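Local atomic coordinates of subclass B3 metallo-beta-lactamase (Sphingobium indicum, PDB entry 7LUU), a protein that probably hydrolyses the amide bond of beta-lactam antibiotics, as a subclass B3 metallo-beta-lactamase with a two-zinc active site. Residues Arg177-Lys180 with Asp181-Leu185; Asp40-Leu43 with Thr44-Met47; Ala295-Leu298 with Ala299-Arg302; Leu80-Gly84 with Ala85-Leu89. All blocks are in the same frame, centred on the assembly; numbering follows the deposited sequence.

Contact 1: residues Arg177-Lys180 with Asp181-Leu185; sequences RVMK and DGEVL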
ATOM      1  N   ARG A 177      11.834  -7.989  -5.350  1.00 17.71           N
ATOM      2  CA  ARG A 177      11.571  -9.356  -4.976  1.00 17.57           C
ATOM      3  C   ARG A 177      10.089  -9.548  -5.163  1.00 18.85           C
ATOM      4  O   ARG A 177       9.313  -8.741  -4.650  1.00 19.35           O
ATOM      5  CB  ARG A 177      11.908  -9.603  -3.506  1.00 17.12           C
ATOM      6  CG  ARG A 177      11.442 -10.977  -2.997  1.00 20.99           C
ATOM      7  CD  ARG A 177      12.029 -11.161  -1.600  1.00 25.42           C
ATOM      8  NE  ARG A 177      11.527 -12.334  -0.923  1.00 26.40           N
ATOM      9  CZ  ARG A 177      12.157 -12.894   0.114  1.00 27.72           C
ATOM     10  NH1 ARG A 177      11.661 -13.974   0.708  1.00 27.95           N
ATOM     11  NH2 ARG A 177      13.304 -12.367   0.541  1.00 28.02           N
ATOM     12  N   VAL A 178       9.697 -10.578  -5.912  1.00 16.14           N
ATOM     13  CA  VAL A 178       8.272 -10.860  -6.129  1.00 17.04           C
ATOM     14  C   VAL A 178       7.788 -11.873  -5.093  1.00 16.31           C
ATOM     15  O   VAL A 178       8.412 -12.930  -4.903  1.00 19.00           O
ATOM     16  CB  VAL A 178       8.044 -11.402  -7.539  1.00 18.96           C
ATOM     17  CG1 VAL A 178       6.634 -11.938  -7.731  1.00 18.39           C
ATOM     18  CG2 VAL A 178       8.325 -10.299  -8.540  1.00 19.41           C
ATOM     19  N   MET A 179       6.662 -11.577  -4.451  1.00 16.24           N
ATOM     20  CA  MET A 179       5.942 -12.584  -3.638  1.00 15.72           C
ATOM     21  C   MET A 179       4.702 -13.076  -4.348  1.00 18.24           C
ATOM     22  O   MET A 179       3.946 -12.279  -4.905  1.00 19.08           O
ATOM     23  CB  MET A 179       5.441 -11.965  -2.374  1.00 18.14           C
ATOM     24  CG  MET A 179       6.486 -11.325  -1.869  1.00 27.13           C
ATOM     25  SD  MET A 179       7.275 -12.359  -0.826  1.00 34.44           S
ATOM     26  CE  MET A 179       6.692 -11.244   0.398  1.00 15.19           C
ATOM     27  N   LYS A 180       4.460 -14.378  -4.222  1.00 18.44           N
ATOM     28  CA  LYS A 180       3.226 -14.994  -4.678  1.00 17.65           C
ATOM     29  C   LYS A 180       2.149 -14.830  -3.635  1.00 18.33           C
ATOM     30  O   LYS A 180       2.406 -14.557  -2.474  1.00 18.07           O
ATOM     31  CB  LYS A 180       3.443 -16.492  -4.869  1.00 18.11           C
ATOM     32  CG  LYS A 180       4.491 -16.816  -5.927  1.00 25.37           C
ATOM     33  CD  LYS A 180       4.438 -18.278  -6.240  1.00 30.31           C
ATOM     34  CE  LYS A 180       5.345 -18.655  -7.392  1.00 37.55           C
ATOM     35  NZ  LYS A 180       5.863 -20.052  -7.230  1.00 47.54           N
ATOM     36  N   ASP A 181       0.918 -14.891  -4.100  1.00 16.65           N
ATOM     37  CA  ASP A 181      -0.196 -14.873  -3.169  1.00 17.62           C
ATOM     38  C   ASP A 181      -0.053 -15.975  -2.113  1.00 17.12           C
ATOM     39  O   ASP A 181       0.186 -17.147  -2.440  1.00 19.45           O
ATOM     40  CB  ASP A 181      -1.487 -15.055  -3.961  1.00 16.87           C
ATOM     41  CG  ASP A 181      -2.695 -15.060  -3.071  1.00 17.97           C
ATOM     42  OD1 ASP A 181      -2.775 -14.211  -2.186  1.00 18.73           O
ATOM     43  OD2 ASP A 181      -3.599 -15.939  -3.244  1.00 21.34           O
ATOM     44  N   GLY A 182      -0.153 -15.598  -0.832  1.00 18.47           N
ATOM     45  CA  GLY A 182       0.015 -16.558   0.265  1.00 20.76           C
ATOM     46  C   GLY A 182       1.451 -16.773   0.709  1.00 18.43           C
ATOM     47  O   GLY A 182       1.676 -17.451   1.737  1.00 18.29           O
ATOM     48  N   GLU A 183       2.425 -16.191   0.022  1.00 17.26           N
ATOM     49  CA  GLU A 183       3.823 -16.408   0.381  1.00 17.60           C
ATOM     50  C   GLU A 183       4.136 -15.629   1.646  1.00 17.38           C
ATOM     51  O   GLU A 183       3.569 -14.548   1.872  1.00 17.27           O
ATOM     52  CB  GLU A 183       4.735 -15.932  -0.777  1.00 17.64           C
ATOM     53  CG  GLU A 183       6.215 -16.296  -0.536  1.00 20.33           C
ATOM     54  CD  GLU A 183       7.107 -15.994  -1.747  1.00 26.38           C
ATOM     55  OE1 GLU A 183       6.594 -15.845  -2.872  1.00 23.78           O
ATOM     56  OE2 GLU A 183       8.329 -15.892  -1.511  1.00 29.26           O
ATOM     57  N   VAL A 184       5.087 -16.158   2.457  1.00 17.88           N
ATOM     58  CA  VAL A 184       5.455 -15.518   3.735  1.00 17.79           C
ATOM     59  C   VAL A 184       6.890 -15.045   3.654  1.00 21.16           C
ATOM     60  O   VAL A 184       7.777 -15.777   3.171  1.00 20.91           O
ATOM     61  CB  VAL A 184       5.240 -16.468   4.940  1.00 18.67           C
ATOM     62  CG1 VAL A 184       5.500 -15.712   6.288  1.00 20.28           C
ATOM     63  CG2 VAL A 184       3.821 -17.013   4.930  1.00 20.36           C
ATOM     64  N   LEU A 185       7.126 -13.816   4.097  1.00 17.34           N
ATOM     65  CA  LEU A 185       8.466 -13.235   4.274  1.00 17.53           C
ATOM     66  C   LEU A 185       8.834 -13.316   5.755  1.00 20.53           C
ATOM     67  O   LEU A 185       8.136 -12.734   6.605  1.00 18.70           O
ATOM     68  CB  LEU A 185       8.447 -11.785   3.772  1.00 18.77           C
ATOM     69  CG  LEU A 185       9.702 -10.985   4.090  1.00 20.35           C
ATOM     70  CD1 LEU A 185      10.828 -11.688   3.330  1.00 27.32           C
ATOM     71  CD2 LEU A 185       9.511  -9.547   3.588  1.00 22.07           C
TER
HETATM   72  O   HOH W   1       9.896 -14.075  -2.738  1.00 22.39           O
HETATM   73  O   HOH W   2       9.276 -15.515   0.700  1.00 36.33           O
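Lys-180 and Glu-183 close a type II beta turn in which the chain leaves strand 176-178, at one margin of the seven-stranded sheet, and enters strand 184-187, at a margin of the six-stranded one, so the turn joins the two sheets of the metallo-beta-lactamase fold. Asp-181 stands at the first corner; its CB touches the Lys-180 carbonyl group, but its carboxylate is engaged elsewhere, OD1 accepting from the backbone N of Ala-196. Gly-182 takes the second corner with a positive phi (86°), as expected in a type II turn. Glu-183 N donates to Lys-180 O at 3.0 Å, and the extended Glu-183 side chain, with CG opposite its own backbone N (chi1 -173°), returns OE1 to Lys-180 N at 2.9 Å in a nearly straight bond (172°), on the anti side of the carboxylate but tilted out of its plane. One residue thus grips Lys-180 by both N and O. OE2 lies 3.7 Å from Met-179 SD and 4.4 Å from Arg-177 NH1, beyond a salt bridge. One water links OE2 to Arg-177 NE and Val-178 O; a second, which bonds to Arg-177 NH1 and the carbonyl O of Val-184, lies so close to OE2 that this last link is doubtful. Leu-185 finishes the segment: its CB packs on Met-179 CE at 3.8 Å, while its CD1 sits over one face of the Arg-177 guanidinium, off-centre toward the rim and 3.6 Å from NH1.

Contact 2: residues Asp40-Leu43 with Thr44-Met47; sequences DDPL and TRPM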
ATOM      1  N   ASP A  40      19.569  17.864  -8.655  1.00 50.25           N
ATOM      2  CA  ASP A  40      18.234  17.602  -9.170  1.00 45.72           C
ATOM      3  C   ASP A  40      18.020  16.103  -9.068  1.00 36.78           C
ATOM      4  O   ASP A  40      18.462  15.319  -9.922  1.00 36.47           O
ATOM      5  CB  ASP A  40      18.065  18.121 -10.587  1.00 45.42           C
ATOM      6  CG  ASP A  40      16.605  18.484 -10.895  1.00 48.20           C
ATOM      7  OD1 ASP A  40      15.673  17.968 -10.225  1.00 38.38           O
ATOM      8  OD2 ASP A  40      16.401  19.316 -11.800  1.00 48.85           O
ATOM      9  N   ASP A  41      17.398  15.706  -7.989  1.00 35.74           N
ATOM     10  CA  ASP A  41      17.265  14.302  -7.653  1.00 32.20           C
ATOM     11  C   ASP A  41      16.037  13.736  -8.372  1.00 26.38           C
ATOM     12  O   ASP A  41      14.906  14.136  -8.062  1.00 25.53           O
ATOM     13  CB  ASP A  41      17.153  14.210  -6.142  1.00 30.88           C
ATOM     14  CG  ASP A  41      17.042  12.803  -5.655  1.00 29.21           C
ATOM     15  OD1 ASP A  41      16.860  11.877  -6.495  1.00 25.36           O
ATOM     16  OD2 ASP A  41      17.129  12.637  -4.413  1.00 30.91           O
ATOM     17  N   PRO A  42      16.221  12.834  -9.347  1.00 23.29           N
ATOM     18  CA  PRO A  42      15.075  12.283 -10.083  1.00 22.22           C
ATOM     19  C   PRO A  42      14.140  11.485  -9.198  1.00 20.10           C
ATOM     20  O   PRO A  42      12.967  11.256  -9.569  1.00 21.74           O
ATOM     21  CB  PRO A  42      15.717  11.359 -11.127  1.00 27.08           C
ATOM     22  CG  PRO A  42      17.085  11.079 -10.609  1.00 27.15           C
ATOM     23  CD  PRO A  42      17.519  12.278  -9.784  1.00 29.38           C
ATOM     24  N   LEU A  43      14.666  10.963  -8.098  1.00 19.87           N
ATOM     25  CA  LEU A  43      13.844  10.073  -7.284  1.00 17.10           C
ATOM     26  C   LEU A  43      13.010  10.827  -6.241  1.00 17.07           C
ATOM     27  O   LEU A  43      12.063  10.254  -5.668  1.00 15.88           O
ATOM     28  CB  LEU A  43      14.758   9.055  -6.589  1.00 17.26           C
ATOM     29  CG  LEU A  43      15.678   8.223  -7.478  1.00 17.48           C
ATOM     30  CD1 LEU A  43      16.345   7.122  -6.613  1.00 16.11           C
ATOM     31  CD2 LEU A  43      14.864   7.670  -8.665  1.00 17.53           C
ATOM     32  N   THR A  44      13.294  12.108  -6.023  1.00 17.95           N
ATOM     33  CA  THR A  44      12.454  12.893  -5.099  1.00 16.27           C
ATOM     34  C   THR A  44      11.850  14.126  -5.743  1.00 19.47           C
ATOM     35  O   THR A  44      11.159  14.890  -5.049  1.00 19.25           O
ATOM     36  CB  THR A  44      13.246  13.344  -3.872  1.00 19.50           C
ATOM     37  OG1 THR A  44      14.331  14.211  -4.305  1.00 22.50           O
ATOM     38  CG2 THR A  44      13.771  12.124  -3.099  1.00 19.87           C
ATOM     39  N   ARG A  45      12.055  14.348  -7.047  1.00 18.83           N
ATOM     40  CA  ARG A  45      11.481  15.534  -7.674  1.00 18.44           C
ATOM     41  C   ARG A  45       9.956  15.512  -7.493  1.00 20.00           C
ATOM     42  O   ARG A  45       9.340  14.467  -7.734  1.00 16.82           O
ATOM     43  CB  ARG A  45      11.940  15.563  -9.163  1.00 17.90           C
ATOM     44  CG  ARG A  45      11.531  16.807  -9.967  1.00 19.70           C
ATOM     45  CD  ARG A  45      12.004  16.743 -11.460  1.00 23.24           C
ATOM     46  NE  ARG A  45      13.443  16.527 -11.484  1.00 23.77           N
ATOM     47  CZ  ARG A  45      14.023  15.452 -12.014  1.00 24.92           C
ATOM     48  NH1 ARG A  45      13.312  14.487 -12.568  1.00 23.88           N
ATOM     49  NH2 ARG A  45      15.347  15.310 -11.874  1.00 26.77           N
ATOM     50  N   PRO A  46       9.330  16.581  -6.946  1.00 18.34           N
ATOM     51  CA  PRO A  46       7.944  16.481  -6.440  1.00 18.77           C
ATOM     52  C   PRO A  46       6.920  16.199  -7.520  1.00 19.12           C
ATOM     53  O   PRO A  46       7.072  16.605  -8.693  1.00 19.73           O
ATOM     54  CB  PRO A  46       7.674  17.871  -5.843  1.00 19.10           C
ATOM     55  CG  PRO A  46       9.069  18.407  -5.564  1.00 26.39           C
ATOM     56  CD  PRO A  46       9.934  17.913  -6.632  1.00 20.31           C
ATOM     57  N   MET A  47       5.894  15.459  -7.125  1.00 16.59           N
ATOM     58  CA  MET A  47       4.683  15.244  -7.918  1.00 20.45           C
ATOM     59  C   MET A  47       3.441  15.738  -7.188  1.00 18.46           C
ATOM     60  O   MET A  47       3.369  15.710  -5.980  1.00 18.62           O
ATOM     61  CB  MET A  47       4.483  13.718  -8.227  1.00 19.09           C
ATOM     62  CG  MET A  47       5.676  13.247  -9.037  1.00 18.47           C
ATOM     63  SD  MET A  47       5.537  11.464  -9.436  1.00 18.95           S
ATOM     64  CE  MET A  47       4.273  11.558 -10.681  1.00 18.96           C
TER
HETATM   65  O   HOH W   3      16.811  14.437  -2.583  1.00 31.88           O
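Asp-40 and Arg-45 meet in a salt bridge: Asp-40 OD1 receives Arg-45 NE at 2.9 Å and, more weakly, Arg-45 NH2 at 3.1 Å. The carboxylate and guanidinium planes stand 76° apart; OD1 lies in the guanidinium plane, whereas NE comes from above the carboxylate plane. A bend in the arginine chain at chi3 (-55°) turns the guanidinium back over the loop, where NH2 also comes within 3.5 Å of Pro-42 CA.

Backbone bonds form the second group. Asp-41 O accepts from Thr-44 N at 3.3 Å and weakly from Arg-45 N at 3.0 Å. Inside the first segment, Leu-43 N donates to Asp-41 OD1 at 2.9 Å, which makes an Asx turn.

Last come the solvent-linked groups: Thr-44 OG1 lies 3.2 Å from Asp-41 OD2, and one water joins both. OD2 also forms a salt bridge with Arg-136 of helix 131-138, against which Leu-43 packs. Asp-41 therefore works at three points, with OD1 and O shaping the turn and OD2 tying it to the helix, whereas the Asp-40 pair lies at the surface, where solvent would probably screen its charges.

Contact 3: residues Ala295-Leu298 with Ala299-Arg302; sequences AKRL and AEER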
ATOM      1  N   ALA A 295     -20.381  -1.690  -6.935  1.00 18.41           N
ATOM      2  CA  ALA A 295     -21.744  -1.877  -7.432  1.00 18.05           C
ATOM      3  C   ALA A 295     -22.273  -0.586  -8.026  1.00 21.24           C
ATOM      4  O   ALA A 295     -23.014  -0.596  -9.041  1.00 21.52           O
ATOM      5  CB  ALA A 295     -22.663  -2.349  -6.283  1.00 19.13           C
ATOM      6  N   LYS A 296     -22.011   0.527  -7.341  1.00 21.36           N
ATOM      7  CA  LYS A 296     -22.489   1.818  -7.834  1.00 22.67           C
ATOM      8  C   LYS A 296     -21.829   2.152  -9.176  1.00 22.73           C
ATOM      9  O   LYS A 296     -22.495   2.649 -10.104  1.00 22.37           O
ATOM     10  CB  LYS A 296     -22.223   2.899  -6.789  1.00 25.26           C
ATOM     11  CG  LYS A 296     -22.736   4.249  -7.165  1.00 38.70           C
ATOM     12  CD  LYS A 296     -22.219   5.344  -6.209  1.00 51.51           C
ATOM     13  CE  LYS A 296     -23.330   6.347  -5.884  1.00 60.17           C
ATOM     14  NZ  LYS A 296     -22.875   7.750  -6.135  1.00 69.20           N
ATOM     15  N   ARG A 297     -20.535   1.855  -9.303  1.00 20.98           N
ATOM     16  CA  ARG A 297     -19.808   2.133 -10.533  1.00 21.65           C
ATOM     17  C   ARG A 297     -20.333   1.275 -11.688  1.00 23.36           C
ATOM     18  O   ARG A 297     -20.567   1.799 -12.786  1.00 18.89           O
ATOM     19  CB  ARG A 297     -18.302   1.924 -10.313  1.00 20.04           C
ATOM     20  CG  ARG A 297     -17.487   1.965 -11.604  1.00 20.44           C
ATOM     21  CD  ARG A 297     -17.604   3.298 -12.317  1.00 23.60           C
ATOM     22  NE  ARG A 297     -16.898   3.215 -13.608  1.00 24.81           N
ATOM     23  CZ  ARG A 297     -15.713   3.785 -13.867  1.00 24.76           C
ATOM     24  NH1 ARG A 297     -15.096   4.573 -12.954  1.00 22.75           N
ATOM     25  NH2 ARG A 297     -15.157   3.584 -15.076  1.00 23.35           N
ATOM     26  N   LEU A 298     -20.544  -0.036 -11.447  1.00 17.71           N
ATOM     27  CA  LEU A 298     -21.078  -0.918 -12.493  1.00 17.87           C
ATOM     28  C   LEU A 298     -22.435  -0.438 -12.947  1.00 19.32           C
ATOM     29  O   LEU A 298     -22.755  -0.469 -14.141  1.00 20.65           O
ATOM     30  CB  LEU A 298     -21.144  -2.358 -11.993  1.00 18.76           C
ATOM     31  CG  LEU A 298     -19.827  -3.031 -11.573  1.00 18.57           C
ATOM     32  CD1 LEU A 298     -20.167  -4.449 -11.106  1.00 22.82           C
ATOM     33  CD2 LEU A 298     -18.857  -3.134 -12.694  1.00 20.38           C
ATOM     34  N   ALA A 299     -23.283  -0.049 -12.005  1.00 19.81           N
ATOM     35  CA  ALA A 299     -24.603   0.427 -12.399  1.00 23.03           C
ATOM     36  C   ALA A 299     -24.476   1.698 -13.232  1.00 21.84           C
ATOM     37  O   ALA A 299     -25.222   1.895 -14.209  1.00 23.89           O
ATOM     38  CB  ALA A 299     -25.418   0.679 -11.144  1.00 23.25           C
ATOM     39  N   GLU A 300     -23.560   2.591 -12.833  1.00 22.17           N
ATOM     40  CA  GLU A 300     -23.356   3.834 -13.574  1.00 23.29           C
ATOM     41  C   GLU A 300     -23.029   3.564 -15.018  1.00 22.17           C
ATOM     42  O   GLU A 300     -23.491   4.287 -15.911  1.00 24.84           O
ATOM     43  CB  GLU A 300     -22.202   4.665 -12.974  1.00 24.68           C
ATOM     44  CG  GLU A 300     -22.600   5.356 -11.692  1.00 38.57           C
ATOM     45  CD  GLU A 300     -21.400   5.972 -10.919  1.00 47.33           C
ATOM     46  OE1 GLU A 300     -20.205   5.638 -11.213  1.00 40.83           O
ATOM     47  OE2 GLU A 300     -21.677   6.773  -9.989  1.00 46.95           O
ATOM     48  N   GLU A 301     -22.281   2.497 -15.277  1.00 20.88           N
ATOM     49  CA  GLU A 301     -21.890   2.120 -16.636  1.00 20.74           C
ATOM     50  C   GLU A 301     -22.993   1.416 -17.397  1.00 28.34           C
ATOM     51  O   GLU A 301     -22.792   1.091 -18.573  1.00 28.00           O
ATOM     52  CB  GLU A 301     -20.641   1.188 -16.601  1.00 19.57           C
ATOM     53  CG  GLU A 301     -19.396   1.838 -15.986  1.00 20.87           C
ATOM     54  CD  GLU A 301     -18.154   0.998 -16.182  1.00 19.90           C
ATOM     55  OE1 GLU A 301     -18.201   0.008 -16.945  1.00 20.02           O
ATOM     56  OE2 GLU A 301     -17.114   1.367 -15.580  1.00 20.54           O
ATOM     57  N   ARG A 302     -24.125   1.113 -16.751  1.00 22.34           N
ATOM     58  CA  ARG A 302     -25.184   0.338 -17.378  1.00 22.20           C
ATOM     59  C   ARG A 302     -26.444   1.200 -17.469  1.00 25.86           C
ATOM     60  O   ARG A 302     -27.556   0.695 -17.767  1.00 29.43           O
ATOM     61  CB  ARG A 302     -25.417  -0.980 -16.616  1.00 22.55           C
ATOM     62  CG  ARG A 302     -24.317  -1.972 -16.813  1.00 20.95           C
ATOM     63  CD  ARG A 302     -24.317  -2.457 -18.260  1.00 23.37           C
ATOM     64  NE  ARG A 302     -23.381  -3.518 -18.498  1.00 23.11           N
ATOM     65  CZ  ARG A 302     -23.209  -4.101 -19.682  1.00 20.92           C
ATOM     66  NH1 ARG A 302     -23.894  -3.743 -20.770  1.00 22.17           N
ATOM     67  NH2 ARG A 302     -22.323  -5.043 -19.759  1.00 22.77           N
TER
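Arg-297 and Glu-301, four residues apart, form a salt bridge near the C-terminal end of helix 282-300. Beyond CB, the Arg-297 chain starts opposite its backbone N (chi1 170°) and then bends at chi2 (61°), which swings its outer part along the helix toward the second segment. CG comes 4.0 Å from Glu-301 OE2. CD lies between two carboxylates, 3.7 Å from Glu-300 OE1 and 3.8 Å from Glu-301 OE2. NE makes the main bond, donating to Glu-301 OE2 at 2.7 Å; the oxygen lies close to the guanidinium plane and uses its anti lone pair, while the two flat groups are turned 52° against each other. At the tip NH2 gives the same OE2 a second, weak bond at 3.0 Å and also donates to Ser-230 OG.

Glu-301 has further partners: its OE2 accepts from Phe-236 N and its OE1 bonds with Thr-237 OG1. With several donors on one carboxylate, its negative charge is probably well stabilised. The neighbouring pair is looser, since Lys-296 NZ stays 4.2 Å from Glu-300 OE2, short of a salt bridge. Backbone bonds of the alpha-helical kind run beneath, such as Glu-300 N to Lys-296 O at 2.9 Å.

The helix end lies on the loop that carries Ser-230, Arg-235, Phe-236 and Thr-237, between strand 216-223 and helix 242-257; Phe-236 touches both Arg-297 and Leu-298. Near its other end, the disulfide Cys-260 to Cys-283 ties the same helix to the chain just ahead of strand 262-265.

Contact 4: residues Leu80-Gly84 with Ala85-Leu89; sequences LIDTG and AGLVL. With GOL (glycerol), chain N.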
ATOM      1  N   LEU A  80       6.028   0.903   9.558  1.00 12.65           N
ATOM      2  CA  LEU A  80       7.418   0.526   9.878  1.00 12.95           C
ATOM      3  C   LEU A  80       7.322  -0.615  10.881  1.00 15.62           C
ATOM      4  O   LEU A  80       6.597  -0.506  11.875  1.00 15.94           O
ATOM      5  CB  LEU A  80       8.210   1.710  10.477  1.00 15.35           C
ATOM      6  CG  LEU A  80       9.591   1.270  10.899  1.00 12.99           C
ATOM      7  CD1 LEU A  80      10.475   1.213   9.605  1.00 16.38           C
ATOM      8  CD2 LEU A  80      10.094   2.374  11.851  1.00 17.00           C
ATOM      9  N   ILE A  81       7.957  -1.739  10.564  1.00 13.46           N
ATOM     10  CA  ILE A  81       7.969  -2.910  11.457  1.00 15.35           C
ATOM     11  C   ILE A  81       9.389  -3.141  11.916  1.00 16.89           C
ATOM     12  O   ILE A  81      10.290  -3.306  11.081  1.00 14.90           O
ATOM     13  CB  ILE A  81       7.449  -4.178  10.741  1.00 15.88           C
ATOM     14  CG1 ILE A  81       6.062  -3.902  10.145  1.00 19.09           C
ATOM     15  CG2 ILE A  81       7.457  -5.425  11.710  1.00 17.76           C
ATOM     16  CD1 ILE A  81       5.644  -5.024   9.195  1.00 16.99           C
ATOM     17  N   ASP A  82       9.592  -3.188  13.228  1.00 15.65           N
ATOM     18  CA  ASP A  82      10.884  -3.541  13.802  1.00 20.14           C
ATOM     19  C   ASP A  82      10.897  -5.046  14.073  1.00 21.07           C
ATOM     20  O   ASP A  82      10.305  -5.519  15.044  1.00 23.11           O
ATOM     21  CB  ASP A  82      11.141  -2.716  15.057  1.00 20.91           C
ATOM     22  CG  ASP A  82      12.398  -3.137  15.775  1.00 27.20           C
ATOM     23  OD1 ASP A  82      13.133  -3.961  15.189  1.00 24.14           O
ATOM     24  OD2 ASP A  82      12.564  -2.698  16.973  1.00 30.62           O
ATOM     25  N   THR A  83      11.645  -5.811  13.258  1.00 19.34           N
ATOM     26  CA  THR A  83      11.525  -7.265  13.310  1.00 21.91           C
ATOM     27  C   THR A  83      12.493  -7.915  14.296  1.00 26.49           C
ATOM     28  O   THR A  83      12.392  -9.119  14.531  1.00 27.11           O
ATOM     29  CB  THR A  83      11.799  -7.874  11.941  1.00 24.16           C
ATOM     30  OG1 THR A  83      13.219  -7.743  11.701  1.00 22.64           O
ATOM     31  CG2 THR A  83      11.057  -7.091  10.791  1.00 17.11           C
ATOM     32  N   GLY A  84      13.426  -7.156  14.831  1.00 23.57           N
ATOM     33  CA  GLY A  84      14.500  -7.687  15.648  1.00 24.60           C
ATOM     34  C   GLY A  84      15.744  -8.027  14.855  1.00 29.72           C
ATOM     35  O   GLY A  84      16.819  -8.192  15.452  1.00 29.37           O
ATOM     36  N   ALA A  85      15.634  -8.093  13.531  1.00 25.47           N
ATOM     37  CA  ALA A  85      16.736  -8.347  12.602  1.00 26.73           C
ATOM     38  C   ALA A  85      16.650  -7.407  11.409  1.00 25.00           C
ATOM     39  O   ALA A  85      17.008  -7.743  10.278  1.00 25.69           O
ATOM     40  CB  ALA A  85      16.733  -9.781  12.112  1.00 30.45           C
ATOM     41  N   GLY A  86      16.241  -6.181  11.671  1.00 24.93           N
ATOM     42  CA  GLY A  86      16.090  -5.198  10.624  1.00 24.01           C
ATOM     43  C   GLY A  86      14.675  -4.668  10.600  1.00 19.78           C
ATOM     44  O   GLY A  86      13.766  -5.200  11.246  1.00 20.64           O
ATOM     45  N   LEU A  87      14.505  -3.628   9.807  1.00 16.05           N
ATOM     46  CA  LEU A  87      13.222  -2.915   9.754  1.00 18.25           C
ATOM     47  C   LEU A  87      12.574  -3.184   8.410  1.00 15.41           C
ATOM     48  O   LEU A  87      13.257  -3.393   7.392  1.00 16.04           O
ATOM     49  CB  LEU A  87      13.403  -1.401   9.956  1.00 16.82           C
ATOM     50  CG  LEU A  87      14.258  -1.048  11.208  1.00 18.46           C
ATOM     51  CD1 LEU A  87      14.519   0.433  11.197  1.00 18.92           C
ATOM     52  CD2 LEU A  87      13.520  -1.406  12.508  1.00 21.85           C
ATOM     53  N   VAL A  88      11.247  -3.118   8.399  1.00 13.73           N
ATOM     54  CA  VAL A  88      10.487  -3.240   7.139  1.00 14.30           C
ATOM     55  C   VAL A  88       9.574  -2.022   7.015  1.00 16.49           C
ATOM     56  O   VAL A  88       8.831  -1.706   7.956  1.00 15.76           O
ATOM     57  CB  VAL A  88       9.604  -4.511   7.174  1.00 13.40           C
ATOM     58  CG1 VAL A  88       8.788  -4.590   5.948  1.00 11.35           C
ATOM     59  CG2 VAL A  88      10.483  -5.769   7.263  1.00 14.01           C
ATOM     60  N   LEU A  89       9.594  -1.361   5.867  1.00 12.58           N
ATOM     61  CA  LEU A  89       8.632  -0.288   5.567  1.00 13.70           C
ATOM     62  C   LEU A  89       7.559  -0.843   4.661  1.00 12.26           C
ATOM     63  O   LEU A  89       7.856  -1.710   3.840  1.00 14.45           O
ATOM     64  CB  LEU A  89       9.413   0.799   4.826  1.00 15.85           C
ATOM     65  CG  LEU A  89       9.242   2.272   4.999  1.00 30.31           C
ATOM     66  CD1 LEU A  89       9.126   2.826   6.407  1.00 16.80           C
ATOM     67  CD2 LEU A  89      10.516   2.881   4.368  1.00 20.44           C
TER
HETATM   68  C1  GOL N 313      17.159  -2.591  14.074  1.00 52.20           C
HETATM   69  O1  GOL N 313      18.219  -3.301  13.479  1.00 50.75           O
HETATM   70  C2  GOL N 313      16.982  -3.268  15.445  1.00 56.04           C
HETATM   71  O2  GOL N 313      16.024  -2.630  16.323  1.00 52.56           O
HETATM   72  C3  GOL N 313      16.720  -4.760  15.082  1.00 49.31           C
HETATM   73  O3  GOL N 313      15.693  -4.787  14.109  1.00 39.66           O
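Thr-83 turns its hydroxyl across to Gly-86, and OG1 donates to Gly-86 O at 2.6 Å; that carbonyl oxygen also takes Thr-83 N at 3.0 Å, so two donors of one residue share it. With chi1 at 72°, OG1 lies between the backbone N and the carbonyl carbon, from where it also accepts Ala-85 N at 3.1 Å, while CG2 reaches Val-88 CG2, the two side chains crossing at about a right angle. Ile-81 and Val-88 stand on that same face as a hydrogen-bonded pair, CB against CB. These residues belong to the antiparallel beta hairpin of strands 79-82 and 87-90, whose short segments run 164° apart. On the other face Leu-80, Leu-87 and Leu-89 gather: Leu-80 CD1 slants over to Leu-89 CD1 at 3.8 Å and to Leu-87 CB at 3.9 Å, and Leu-87 CD2 lies against Asp-82 CA. Phe-110 and Ile-115 continue this apolar layer. At the loop Asp-82 OD1 accepts Gly-84 N in an Asx turn, the N approaching from above the carboxylate plane. A glycerol, probably from the crystallisation liquor, joins in: its O3 donates to Asp-82 OD1 at 2.9 Å and accepts from Gly-86 N at 2.9 Å.

Overall arrangement
Along the chain the order is contact 2, contact 4, contact 1, contact 3, strictly in series. Contacts 1 and 4 are nearest, with centres about 17 Å and closest atoms about 5 Å apart, and both reach the seven-stranded sheet: the hairpin of 80-89 lies within it, and the turn of 177-185 carries the chain from its margin to the six-stranded sheet. Contact 2 lies on the N-terminal loop, its centre about 26 Å from that of contact 4. Contact 3, at the end of helix 282-300, lies on the opposite side of the chain's centre from contact 4, about 42 Å between centres. None includes a zinc ligand; the four are local structural contacts, two at the sheets and two towards the chain ends.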